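Local atomic coordinates of uncharacterized protein (Staphylococcus aureus subsp. aureus, PDB entry 3H04), a protein that is of unknown function but belongs to the alpha/beta-hydrolase superfamily and is probably a serine hydrolase, perhaps an esterase. Residues 211-225 and 237-250. Residues are numbered along the deposited sequence; the frame is centred on the assembly and turned at random.
Sequences PVFIAHCNGDYDVPV and HSTFERVNKNEHDF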
ATOM      1  N   PRO A 211       5.653 -15.807  -0.730  1.00 15.39           N
ATOM      2  CA  PRO A 211       6.766 -15.126  -0.081  1.00 15.03           C
ATOM      3  C   PRO A 211       6.614 -13.626   0.042  1.00 15.38           C
ATOM      4  O   PRO A 211       6.119 -12.961  -0.882  1.00 16.53           O
ATOM      5  CB  PRO A 211       7.958 -15.450  -0.998  1.00 15.81           C
ATOM      6  CG  PRO A 211       7.614 -16.705  -1.676  1.00 15.19           C
ATOM      7  CD  PRO A 211       6.112 -16.629  -1.861  1.00 15.61           C
ATOM      8  N   VAL A 212       7.101 -13.085   1.154  1.00 14.50           N
ATOM      9  CA  VAL A 212       6.981 -11.667   1.441  1.00 15.43           C
ATOM     10  C   VAL A 212       8.316 -10.987   1.588  1.00 15.10           C
ATOM     11  O   VAL A 212       9.162 -11.412   2.420  1.00 16.33           O
ATOM     12  CB  VAL A 212       6.209 -11.391   2.714  1.00 16.06           C
ATOM     13  CG1 VAL A 212       5.987  -9.874   2.812  1.00 14.90           C
ATOM     14  CG2 VAL A 212       4.815 -12.188   2.733  1.00 16.12           C
ATOM     15  N   PHE A 213       8.551  -9.958   0.785  1.00 14.06           N
ATOM     16  CA  PHE A 213       9.770  -9.100   0.961  1.00 13.49           C
ATOM     17  C   PHE A 213       9.387  -7.928   1.855  1.00 13.99           C
ATOM     18  O   PHE A 213       8.412  -7.240   1.558  1.00 15.27           O
ATOM     19  CB  PHE A 213      10.269  -8.632  -0.387  1.00 13.04           C
ATOM     20  CG  PHE A 213      11.550  -7.821  -0.351  1.00 14.65           C
ATOM     21  CD1 PHE A 213      12.744  -8.405  -0.666  1.00 15.19           C
ATOM     22  CD2 PHE A 213      11.527  -6.457   0.028  1.00 13.69           C
ATOM     23  CE1 PHE A 213      13.943  -7.671  -0.636  1.00 15.68           C
ATOM     24  CE2 PHE A 213      12.711  -5.720   0.064  1.00 18.39           C
ATOM     25  CZ  PHE A 213      13.925  -6.337  -0.258  1.00 14.98           C
ATOM     26  N   ILE A 214      10.108  -7.690   2.945  1.00 14.77           N
ATOM     27  CA  ILE A 214       9.754  -6.616   3.888  1.00 15.47           C
ATOM     28  C   ILE A 214      10.916  -5.655   3.957  1.00 15.52           C
ATOM     29  O   ILE A 214      12.060  -6.108   4.116  1.00 15.05           O
ATOM     30  CB  ILE A 214       9.438  -7.159   5.277  1.00 17.00           C
ATOM     31  CG1 ILE A 214       8.296  -8.220   5.158  1.00 19.16           C
ATOM     32  CG2 ILE A 214       9.143  -5.968   6.257  1.00 16.56           C
ATOM     33  CD1 ILE A 214       8.053  -9.121   6.404  1.00 20.75           C
ATOM     34  N   ALA A 215      10.638  -4.333   3.847  1.00 15.76           N
ATOM     35  CA  ALA A 215      11.655  -3.279   4.134  1.00 14.82           C
ATOM     36  C   ALA A 215      10.968  -2.336   5.122  1.00 13.96           C
ATOM     37  O   ALA A 215       9.831  -1.875   4.843  1.00 14.48           O
ATOM     38  CB  ALA A 215      12.107  -2.533   2.863  1.00 14.68           C
ATOM     39  N   HIS A 216      11.597  -2.082   6.249  1.00 13.34           N
ATOM     40  CA  HIS A 216      11.001  -1.311   7.298  1.00 14.76           C
ATOM     41  C   HIS A 216      12.064  -0.688   8.199  1.00 15.59           C
ATOM     42  O   HIS A 216      12.971  -1.335   8.521  1.00 16.62           O
ATOM     43  CB  HIS A 216      10.066  -2.211   8.086  1.00 15.88           C
ATOM     44  CG  HIS A 216       8.973  -1.494   8.801  1.00 15.11           C
ATOM     45  ND1 HIS A 216       7.735  -2.039   8.992  1.00 17.51           N
ATOM     46  CD2 HIS A 216       8.946  -0.286   9.396  1.00 12.11           C
ATOM     47  CE1 HIS A 216       6.988  -1.195   9.665  1.00 13.94           C
ATOM     48  NE2 HIS A 216       7.700  -0.125   9.919  1.00 19.12           N
ATOM     49  N   CYS A 217      11.968   0.591   8.515  1.00 15.67           N
ATOM     50  CA  CYS A 217      12.920   1.247   9.407  1.00 17.00           C
ATOM     51  C   CYS A 217      12.643   0.888  10.843  1.00 17.40           C
ATOM     52  O   CYS A 217      11.474   0.944  11.294  1.00 13.77           O
ATOM     53  CB  CYS A 217      12.794   2.756   9.282  1.00 17.23           C
ATOM     54  SG  CYS A 217      13.339   3.331   7.649  1.00 19.51           S
ATOM     55  N   ASN A 218      13.690   0.570  11.602  1.00 16.90           N
ATOM     56  CA  ASN A 218      13.427   0.274  13.006  1.00 19.26           C
ATOM     57  C   ASN A 218      12.818   1.420  13.790  1.00 18.44           C
ATOM     58  O   ASN A 218      12.103   1.157  14.732  1.00 18.43           O
ATOM     59  CB  ASN A 218      14.660  -0.274  13.761  1.00 20.21           C
ATOM     60  CG  ASN A 218      15.907   0.427  13.407  1.00 23.23           C
ATOM     61  OD1 ASN A 218      15.910   1.629  13.093  1.00 27.49           O
ATOM     62  ND2 ASN A 218      17.008  -0.301  13.471  1.00 27.38           N
ATOM     63  N   GLY A 219      13.110   2.666  13.407  1.00 17.02           N
ATOM     64  CA  GLY A 219      12.644   3.845  14.138  1.00 17.18           C
ATOM     65  C   GLY A 219      11.442   4.492  13.441  1.00 18.10           C
ATOM     66  O   GLY A 219      11.177   5.679  13.634  1.00 17.45           O
ATOM     67  N   ASP A 220      10.688   3.700  12.674  1.00 17.14           N
ATOM     68  CA  ASP A 220       9.496   4.237  11.964  1.00 17.45           C
ATOM     69  C   ASP A 220       8.494   4.753  12.978  1.00 17.90           C
ATOM     70  O   ASP A 220       8.077   4.017  13.864  1.00 16.95           O
ATOM     71  CB  ASP A 220       8.856   3.140  11.160  1.00 17.02           C
ATOM     72  CG  ASP A 220       7.828   3.644  10.174  1.00 16.91           C
ATOM     73  OD1 ASP A 220       7.135   4.646  10.446  1.00 17.52           O
ATOM     74  OD2 ASP A 220       7.713   2.989   9.127  1.00 15.66           O
ATOM     75  N   TYR A 221       8.192   6.039  12.856  1.00 17.76           N
ATOM     76  CA  TYR A 221       7.271   6.769  13.746  1.00 19.25           C
ATOM     77  C   TYR A 221       5.785   6.669  13.316  1.00 18.88           C
ATOM     78  O   TYR A 221       4.901   7.054  14.079  1.00 17.84           O
ATOM     79  CB  TYR A 221       7.658   8.272  13.766  1.00 19.56           C
ATOM     80  CG  TYR A 221       7.780   8.869  12.360  1.00 20.78           C
ATOM     81  CD1 TYR A 221       6.641   9.223  11.625  1.00 23.49           C
ATOM     82  CD2 TYR A 221       9.018   9.026  11.753  1.00 20.34           C
ATOM     83  CE1 TYR A 221       6.743   9.704  10.375  1.00 23.94           C
ATOM     84  CE2 TYR A 221       9.131   9.511  10.473  1.00 22.36           C
ATOM     85  CZ  TYR A 221       7.986   9.861   9.790  1.00 25.19           C
ATOM     86  OH  TYR A 221       8.076  10.332   8.508  1.00 24.19           O
ATOM     87  N   ASP A 222       5.517   6.143  12.121  1.00 17.68           N
ATOM     88  CA  ASP A 222       4.166   6.102  11.541  1.00 18.02           C
ATOM     89  C   ASP A 222       3.522   4.692  11.645  1.00 18.42           C
ATOM     90  O   ASP A 222       2.376   4.535  12.121  1.00 17.54           O
ATOM     91  CB  ASP A 222       4.254   6.545  10.073  1.00 18.24           C
ATOM     92  CG  ASP A 222       2.863   6.578   9.375  1.00 18.31           C
ATOM     93  OD1 ASP A 222       2.240   7.643   9.274  1.00 20.82           O
ATOM     94  OD2 ASP A 222       2.402   5.521   8.914  1.00 23.45           O
ATOM     95  N   VAL A 223       4.292   3.671  11.246  1.00 16.51           N
ATOM     96  CA  VAL A 223       3.915   2.276  11.334  1.00 16.17           C
ATOM     97  C   VAL A 223       5.023   1.597  12.150  1.00 16.14           C
ATOM     98  O   VAL A 223       6.131   1.501  11.696  1.00 18.24           O
ATOM     99  CB  VAL A 223       3.892   1.557   9.972  1.00 15.61           C
ATOM    100  CG1 VAL A 223       3.573   0.067  10.171  1.00 13.54           C
ATOM    101  CG2 VAL A 223       2.900   2.190   9.054  1.00 14.83           C
ATOM    102  N   PRO A 224       4.731   1.175  13.347  1.00 16.23           N
ATOM    103  CA  PRO A 224       5.802   0.564  14.122  1.00 17.74           C
ATOM    104  C   PRO A 224       6.455  -0.662  13.414  1.00 16.99           C
ATOM    105  O   PRO A 224       5.761  -1.455  12.790  1.00 15.14           O
ATOM    106  CB  PRO A 224       5.080   0.076  15.377  1.00 18.18           C
ATOM    107  CG  PRO A 224       3.876   0.798  15.450  1.00 19.52           C
ATOM    108  CD  PRO A 224       3.443   1.150  14.060  1.00 17.24           C
ATOM    109  N   VAL A 225       7.774  -0.815  13.543  1.00 17.92           N
ATOM    110  CA  VAL A 225       8.469  -1.972  12.954  1.00 16.84           C
ATOM    111  C   VAL A 225       7.933  -3.316  13.488  1.00 17.37           C
ATOM    112  O   VAL A 225       8.000  -4.335  12.819  1.00 15.63           O
ATOM    113  CB  VAL A 225      10.027  -1.859  13.171  1.00 17.17           C
ATOM    114  CG1 VAL A 225      10.385  -2.038  14.652  1.00 16.71           C
ATOM    115  CG2 VAL A 225      10.734  -2.873  12.271  1.00 16.86           C
ATOM    116  N   HIS A 237       7.949 -17.732   4.117  1.00 14.18           N
ATOM    117  CA  HIS A 237       9.096 -17.259   3.364  1.00 15.01           C
ATOM    118  C   HIS A 237       9.126 -15.755   3.455  1.00 14.96           C
ATOM    119  O   HIS A 237       8.142 -15.093   3.016  1.00 14.82           O
ATOM    120  CB  HIS A 237       8.969 -17.667   1.887  1.00 15.01           C
ATOM    121  CG  HIS A 237       8.730 -19.128   1.686  1.00 15.33           C
ATOM    122  ND1 HIS A 237       7.487 -19.641   1.364  1.00 19.63           N
ATOM    123  CD2 HIS A 237       9.552 -20.177   1.792  1.00 16.14           C
ATOM    124  CE1 HIS A 237       7.567 -20.955   1.274  1.00 14.60           C
ATOM    125  NE2 HIS A 237       8.811 -21.308   1.529  1.00 18.35           N
ATOM    126  N   SER A 238      10.212 -15.227   4.045  1.00 13.63           N
ATOM    127  CA  SER A 238      10.391 -13.779   4.151  1.00 14.02           C
ATOM    128  C   SER A 238      11.817 -13.376   3.910  1.00 14.55           C
ATOM    129  O   SER A 238      12.741 -14.147   4.072  1.00 12.01           O
ATOM    130  CB  SER A 238       9.876 -13.185   5.502  1.00 13.92           C
ATOM    131  OG  SER A 238      10.609 -13.630   6.649  1.00 16.46           O
ATOM    132  N   THR A 239      11.979 -12.144   3.473  1.00 14.48           N
ATOM    133  CA  THR A 239      13.273 -11.499   3.336  1.00 15.23           C
ATOM    134  C   THR A 239      13.008 -10.146   3.978  1.00 15.64           C
ATOM    135  O   THR A 239      11.974  -9.513   3.667  1.00 15.60           O
ATOM    136  CB  THR A 239      13.674 -11.315   1.832  1.00 17.60           C
ATOM    137  OG1 THR A 239      13.833 -12.604   1.219  1.00 17.33           O
ATOM    138  CG2 THR A 239      14.987 -10.526   1.652  1.00 16.72           C
ATOM    139  N   PHE A 240      13.910  -9.726   4.850  1.00 15.71           N
ATOM    140  CA  PHE A 240      13.681  -8.568   5.704  1.00 15.94           C
ATOM    141  C   PHE A 240      14.915  -7.636   5.626  1.00 16.46           C
ATOM    142  O   PHE A 240      16.056  -8.023   5.987  1.00 14.75           O
ATOM    143  CB  PHE A 240      13.449  -9.039   7.118  1.00 16.11           C
ATOM    144  CG  PHE A 240      12.957  -7.986   8.087  1.00 17.52           C
ATOM    145  CD1 PHE A 240      12.429  -6.755   7.679  1.00 19.14           C
ATOM    146  CD2 PHE A 240      13.009  -8.273   9.457  1.00 20.88           C
ATOM    147  CE1 PHE A 240      11.979  -5.799   8.649  1.00 18.74           C
ATOM    148  CE2 PHE A 240      12.530  -7.364  10.417  1.00 23.35           C
ATOM    149  CZ  PHE A 240      12.017  -6.104   9.994  1.00 19.18           C
ATOM    150  N   GLU A 241      14.654  -6.429   5.159  1.00 15.15           N
ATOM    151  CA  GLU A 241      15.568  -5.309   5.326  1.00 15.55           C
ATOM    152  C   GLU A 241      15.073  -4.393   6.417  1.00 15.53           C
ATOM    153  O   GLU A 241      14.055  -3.655   6.275  1.00 14.39           O
ATOM    154  CB  GLU A 241      15.693  -4.544   4.018  1.00 16.07           C
ATOM    155  CG  GLU A 241      16.366  -5.360   2.929  1.00 16.35           C
ATOM    156  CD  GLU A 241      17.834  -5.491   3.196  1.00 21.94           C
ATOM    157  OE1 GLU A 241      18.506  -4.432   3.332  1.00 23.70           O
ATOM    158  OE2 GLU A 241      18.334  -6.636   3.257  1.00 20.26           O
ATOM    159  N   ARG A 242      15.832  -4.416   7.493  1.00 17.02           N
ATOM    160  CA  ARG A 242      15.509  -3.726   8.722  1.00 18.06           C
ATOM    161  C   ARG A 242      16.447  -2.518   8.708  1.00 18.46           C
ATOM    162  O   ARG A 242      17.623  -2.606   9.058  1.00 19.25           O
ATOM    163  CB  ARG A 242      15.755  -4.684   9.896  1.00 19.36           C
ATOM    164  CG  ARG A 242      15.043  -4.347  11.136  1.00 20.65           C
ATOM    165  CD  ARG A 242      15.534  -5.158  12.373  1.00 20.75           C
ATOM    166  NE  ARG A 242      14.967  -4.423  13.478  1.00 21.21           N
ATOM    167  CZ  ARG A 242      13.779  -4.642  14.001  1.00 21.50           C
ATOM    168  NH1 ARG A 242      13.099  -5.749  13.711  1.00 23.64           N
ATOM    169  NH2 ARG A 242      13.354  -3.827  14.944  1.00 21.41           N
ATOM    170  N   VAL A 243      15.925  -1.394   8.256  1.00 17.95           N
ATOM    171  CA  VAL A 243      16.720  -0.201   8.001  1.00 18.14           C
ATOM    172  C   VAL A 243      16.888   0.592   9.294  1.00 18.67           C
ATOM    173  O   VAL A 243      15.915   0.851   9.997  1.00 16.98           O
ATOM    174  CB  VAL A 243      16.063   0.637   6.903  1.00 18.23           C
ATOM    175  CG1 VAL A 243      16.829   1.971   6.658  1.00 19.54           C
ATOM    176  CG2 VAL A 243      15.966  -0.197   5.630  1.00 18.80           C
ATOM    177  N   ASN A 244      18.140   0.933   9.618  1.00 19.79           N
ATOM    178  CA  ASN A 244      18.482   1.585  10.878  1.00 20.28           C
ATOM    179  C   ASN A 244      18.352   3.102  10.738  1.00 19.98           C
ATOM    180  O   ASN A 244      19.331   3.843  10.761  1.00 19.98           O
ATOM    181  CB  ASN A 244      19.885   1.164  11.350  1.00 20.41           C
ATOM    182  CG  ASN A 244      20.233   1.716  12.735  1.00 23.50           C
ATOM    183  OD1 ASN A 244      19.398   1.717  13.669  1.00 21.51           O
ATOM    184  ND2 ASN A 244      21.464   2.189  12.873  1.00 23.24           N
ATOM    185  N   LYS A 245      17.115   3.558  10.605  1.00 19.87           N
ATOM    186  CA  LYS A 245      16.820   4.980  10.496  1.00 19.61           C
ATOM    187  C   LYS A 245      15.550   5.247  11.251  1.00 19.60           C
ATOM    188  O   LYS A 245      14.719   4.344  11.434  1.00 19.16           O
ATOM    189  CB  LYS A 245      16.602   5.381   9.033  1.00 20.67           C
ATOM    190  CG  LYS A 245      17.818   5.220   8.145  1.00 23.81           C
ATOM    191  CD  LYS A 245      17.488   5.554   6.695  1.00 27.02           C
ATOM    192  CE  LYS A 245      18.762   5.611   5.855  1.00 32.28           C
ATOM    193  NZ  LYS A 245      18.458   5.980   4.447  1.00 36.90           N
ATOM    194  N   ASN A 246      15.360   6.506  11.626  1.00 19.37           N
ATOM    195  CA  ASN A 246      14.155   6.939  12.293  1.00 20.02           C
ATOM    196  C   ASN A 246      13.282   7.583  11.244  1.00 20.43           C
ATOM    197  O   ASN A 246      12.996   8.754  11.325  1.00 21.27           O
ATOM    198  CB  ASN A 246      14.466   7.908  13.430  1.00 19.92           C
ATOM    199  CG  ASN A 246      15.227   7.238  14.547  1.00 23.65           C
ATOM    200  OD1 ASN A 246      15.054   6.051  14.780  1.00 24.47           O
ATOM    201  ND2 ASN A 246      16.097   7.978  15.220  1.00 26.08           N
ATOM    202  N   GLU A 247      12.903   6.804  10.234  1.00 20.55           N
ATOM    203  CA  GLU A 247      12.128   7.303   9.097  1.00 21.01           C
ATOM    204  C   GLU A 247      10.992   6.344   8.811  1.00 19.91           C
ATOM    205  O   GLU A 247      10.954   5.234   9.375  1.00 18.55           O
ATOM    206  CB  GLU A 247      13.031   7.394   7.872  1.00 22.41           C
ATOM    207  CG  GLU A 247      14.110   8.473   7.953  1.00 25.06           C
ATOM    208  CD  GLU A 247      14.999   8.497   6.718  1.00 28.95           C
ATOM    209  OE1 GLU A 247      14.549   8.034   5.662  1.00 30.81           O
ATOM    210  OE2 GLU A 247      16.146   8.978   6.788  1.00 32.33           O
ATOM    211  N   HIS A 248      10.042   6.769   7.972  1.00 18.34           N
ATOM    212  CA  HIS A 248       8.936   5.884   7.553  1.00 18.99           C
ATOM    213  C   HIS A 248       9.274   5.531   6.111  1.00 18.66           C
ATOM    214  O   HIS A 248       9.812   4.440   5.848  1.00 18.42           O
ATOM    215  CB  HIS A 248       7.558   6.593   7.736  1.00 17.99           C
ATOM    216  CG  HIS A 248       6.370   5.825   7.203  1.00 19.98           C
ATOM    217  ND1 HIS A 248       6.113   4.501   7.527  1.00 19.49           N
ATOM    218  CD2 HIS A 248       5.402   6.185   6.315  1.00 21.59           C
ATOM    219  CE1 HIS A 248       4.997   4.112   6.924  1.00 17.77           C
ATOM    220  NE2 HIS A 248       4.559   5.110   6.172  1.00 15.94           N
ATOM    221  N   ASP A 249       9.068   6.483   5.202  1.00 17.60           N
ATOM    222  CA  ASP A 249       9.355   6.279   3.770  1.00 19.27           C
ATOM    223  C   ASP A 249      10.835   6.559   3.450  1.00 19.65           C
ATOM    224  O   ASP A 249      11.243   7.624   2.933  1.00 18.70           O
ATOM    225  CB  ASP A 249       8.339   7.024   2.873  1.00 21.60           C
ATOM    226  CG  ASP A 249       8.213   8.514   3.212  1.00 25.46           C
ATOM    227  OD1 ASP A 249       8.389   8.871   4.410  1.00 22.20           O
ATOM    228  OD2 ASP A 249       7.991   9.321   2.267  1.00 23.03           O
ATOM    229  N   PHE A 250      11.647   5.565   3.784  1.00 18.25           N
ATOM    230  CA  PHE A 250      13.103   5.672   3.642  1.00 19.85           C
ATOM    231  C   PHE A 250      13.528   5.899   2.180  1.00 20.25           C
ATOM    232  O   PHE A 250      14.639   6.364   1.935  1.00 18.57           O
ATOM    233  CB  PHE A 250      13.801   4.383   4.151  1.00 20.28           C
ATOM    234  CG  PHE A 250      13.413   3.130   3.386  1.00 22.73           C
ATOM    235  CD1 PHE A 250      14.065   2.776   2.188  1.00 22.07           C
ATOM    236  CD2 PHE A 250      12.421   2.294   3.856  1.00 22.22           C
ATOM    237  CE1 PHE A 250      13.690   1.648   1.479  1.00 18.96           C
ATOM    238  CE2 PHE A 250      12.041   1.152   3.138  1.00 20.43           C
ATOM    239  CZ  PHE A 250      12.661   0.831   1.954  1.00 20.44           C
TER
HETATM  240  O   HOH W   1       9.924   2.314   7.556  1.00 15.07           O
HETATM  241  O   HOH W   2      10.091   9.461   7.081  1.00 27.82           O
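The last beta-alpha-beta unit of an alpha/beta-hydrolase sheet brings Asp220 and His248 together on the loops that follow its two parallel strands, 212-217 and 238-243, the latter at the sheet's edge. Backbone bonds alternate from Val212 N to His237 O (2.9 Å) as far as Asn218 N to Val243 O. On the side of helix 226-232, Ile214 CG2 lies 3.7 Å from Phe240 CD1; on the other, Ala215 CB meets Phe250 CZ at 3.5 Å. Beyond the strands, His248 ND1 donates an almost straight bond (178°) to the syn lone pair of Asp220 OD2, 2.7 Å away and in the imidazole plane. Asp220 CG stands anti to its backbone N (chi1 -167°), reaching across to the ring, while OD1 accepts from Asp222 N (2.8 Å), closing an Asx turn, and also from Val223 N, the pair forming an Asx motif. Asp222 CB sits over one imidazole face, 3.7 Å from the His248 ring centroid, and a water joins Asp220 OD2 (2.8 Å) to Cys217 N and His248 O. With His248 NE2 hydrogen-bonded to Ser104 OG on a probable nucleophile elbow, the arrangement is consistent with a Ser-His-Asp triad, in which the carboxylate, itself fixed by backbone amides, would orient the imidazole toward the serine.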